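Local coordinates for YflH protein (Bacillus subtilis, PDB 3D0W), which is of unknown function, a small all-helical protein of the DUF3243 family, at residues Tyr35-Val40 with Ile59-Tyr63. Sequence-based numbering, arbitrary orientation.
Sequences YLKKQV and ILGDY
Tyr63 reaches from helix 56-65 across to Tyr35, Leu36 and Gln39 of helix 23-48. Its CG lies anti to the backbone N (chi1 156°), which carries the ring over to the longer helix. From the root outward, CB and CG pass the amide end of Gln39, and CD1 comes closest to it, 3.2 Å from Gln39 NE2; amide and ring planes stand 77° apart. On the other branch, Tyr63 CE2 meets the methyl Leu36 CD2 at 3.5 Å. CE1 packs against Tyr35 CE2, and at the tip Tyr63 OH lies 3.8 Å from that same Tyr35 CE2, at the edge of the Tyr35 ring and near its plane. Gln39, its chain bent at the second torsion, sets its CD over one face of the Tyr35 ring, toward the rim, while Tyr35 OH is hydrogen-bonded to Glu68. With an alanine here in place of Tyr63 the ring is lost, which would probably open a gap between the helices and leave Leu36 CD2, the Gln39 amide and the edge of Tyr35 without their aromatic neighbour. One turn back on helix 56-65, Leu60 CD2 packs on Val40 CG2 (3.9 Å), and Ile59 CG2 rests 3.5 Å from Gln39 O. Both tyrosines also touch Glu75. The short segments cross at 113° with axes 9.8 Å apart, a steep crossing that packs helix 56-65 against the long helix 23-48 in this all-helical fold, with helix 87-101 beside Leu36 and Leu60.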
loop_
_atom_site.group_PDB
_atom_site.type_symbol
_atom_site.label_atom_id
_atom_site.label_comp_id
_atom_site.label_asym_id
_atom_site.label_seq_id
_atom_site.Cartn_x
_atom_site.Cartn_y
_atom_site.Cartn_z
ATOM N N TYR A 35 3.784 14.724 1.388
ATOM C CA TYR A 35 4.427 14.531 2.683
ATOM C C TYR A 35 5.612 13.570 2.530
ATOM O O TYR A 35 6.662 13.762 3.146
ATOM C CB TYR A 35 3.406 13.980 3.690
ATOM C CG TYR A 35 3.973 13.650 5.051
ATOM C CD1 TYR A 35 4.584 14.631 5.833
ATOM C CD2 TYR A 35 3.908 12.350 5.558
ATOM C CE1 TYR A 35 5.116 14.328 7.083
ATOM C CE2 TYR A 35 4.438 12.034 6.803
ATOM C CZ TYR A 35 5.042 13.029 7.563
ATOM O OH TYR A 35 5.582 12.724 8.797
ATOM N N LEU A 36 5.447 12.539 1.706
ATOM C CA LEU A 36 6.525 11.581 1.482
ATOM C C LEU A 36 7.645 12.284 0.731
ATOM O O LEU A 36 8.823 12.131 1.051
ATOM C CB LEU A 36 6.027 10.379 0.668
ATOM C CG LEU A 36 4.955 9.498 1.330
ATOM C CD1 LEU A 36 4.682 8.272 0.465
ATOM C CD2 LEU A 36 5.414 9.074 2.700
ATOM N N LYS A 37 7.267 13.055 -0.279
ATOM C CA LYS A 37 8.243 13.795 -1.057
ATOM C C LYS A 37 9.011 14.736 -0.118
ATOM O O LYS A 37 10.200 14.979 -0.318
ATOM C CB LYS A 37 7.538 14.575 -2.172
ATOM C CG LYS A 37 8.478 15.109 -3.242
ATOM C CD LYS A 37 7.720 15.595 -4.471
ATOM C CE LYS A 37 6.986 14.451 -5.163
ATOM N NZ LYS A 37 6.304 14.893 -6.411
ATOM N N LYS A 38 8.338 15.244 0.919
ATOM C CA LYS A 38 8.980 16.134 1.896
ATOM C C LYS A 38 10.033 15.363 2.674
ATOM O O LYS A 38 11.139 15.864 2.910
ATOM C CB LYS A 38 7.964 16.708 2.895
ATOM C CG LYS A 38 7.011 17.747 2.324
ATOM C CD LYS A 38 6.898 18.985 3.226
ATOM C CE LYS A 38 6.173 18.709 4.544
ATOM N NZ LYS A 38 6.929 17.823 5.478
ATOM N N GLN A 39 9.671 14.147 3.083
ATOM C CA GLN A 39 10.569 13.272 3.832
ATOM C C GLN A 39 11.842 13.037 3.031
ATOM O O GLN A 39 12.947 13.137 3.561
ATOM C CB GLN A 39 9.928 11.901 4.082
ATOM C CG GLN A 39 8.536 11.894 4.687
ATOM C CD GLN A 39 8.511 12.408 6.104
ATOM O OE1 GLN A 39 8.376 13.606 6.339
ATOM N NE2 GLN A 39 8.653 11.502 7.063
ATOM N N VAL A 40 11.664 12.695 1.756
ATOM C CA VAL A 40 12.778 12.405 0.858
ATOM C C VAL A 40 13.709 13.596 0.654
ATOM O O VAL A 40 14.912 13.487 0.870
ATOM C CB VAL A 40 12.270 11.924 -0.524
ATOM C CG1 VAL A 40 13.441 11.752 -1.483
ATOM C CG2 VAL A 40 11.520 10.601 -0.367
ATOM N N ILE A 59 15.405 6.329 2.959
ATOM C CA ILE A 59 14.719 7.370 3.711
ATOM C C ILE A 59 13.266 6.993 4.006
ATOM O O ILE A 59 12.798 7.149 5.136
ATOM C CB ILE A 59 14.771 8.710 2.958
ATOM C CG1 ILE A 59 16.229 9.177 2.846
ATOM C CG2 ILE A 59 13.935 9.751 3.686
ATOM C CD1 ILE A 59 16.449 10.292 1.816
ATOM N N LEU A 60 12.551 6.488 3.006
ATOM C CA LEU A 60 11.162 6.094 3.220
ATOM C C LEU A 60 11.086 4.899 4.176
ATOM O O LEU A 60 10.141 4.780 4.952
ATOM C CB LEU A 60 10.479 5.772 1.878
ATOM C CG LEU A 60 10.271 6.989 0.961
ATOM C CD1 LEU A 60 9.532 6.598 -0.310
ATOM C CD2 LEU A 60 9.467 8.048 1.714
ATOM N N GLY A 61 12.089 4.024 4.117
ATOM C CA GLY A 61 12.122 2.868 5.005
ATOM C C GLY A 61 12.269 3.327 6.448
ATOM O O GLY A 61 11.557 2.848 7.341
ATOM N N ASP A 62 13.197 4.256 6.677
ATOM C CA ASP A 62 13.402 4.801 8.015
ATOM C C ASP A 62 12.109 5.467 8.486
ATOM O O ASP A 62 11.743 5.377 9.659
ATOM C CB ASP A 62 14.545 5.825 8.025
ATOM C CG ASP A 62 15.912 5.184 7.836
ATOM O OD1 ASP A 62 16.036 3.956 8.038
ATOM O OD2 ASP A 62 16.868 5.912 7.498
ATOM N N TYR A 63 11.419 6.133 7.566
ATOM C CA TYR A 63 10.156 6.802 7.883
ATOM C C TYR A 63 9.128 5.790 8.402
ATOM O O TYR A 63 8.531 5.979 9.471
ATOM C CB TYR A 63 9.618 7.509 6.633
ATOM C CG TYR A 63 8.118 7.740 6.629
ATOM C CD1 TYR A 63 7.506 8.562 7.582
ATOM C CD2 TYR A 63 7.311 7.128 5.678
ATOM C CE1 TYR A 63 6.123 8.763 7.580
ATOM C CE2 TYR A 63 5.936 7.319 5.664
ATOM C CZ TYR A 63 5.347 8.136 6.615
ATOM O OH TYR A 63 3.984 8.313 6.590
#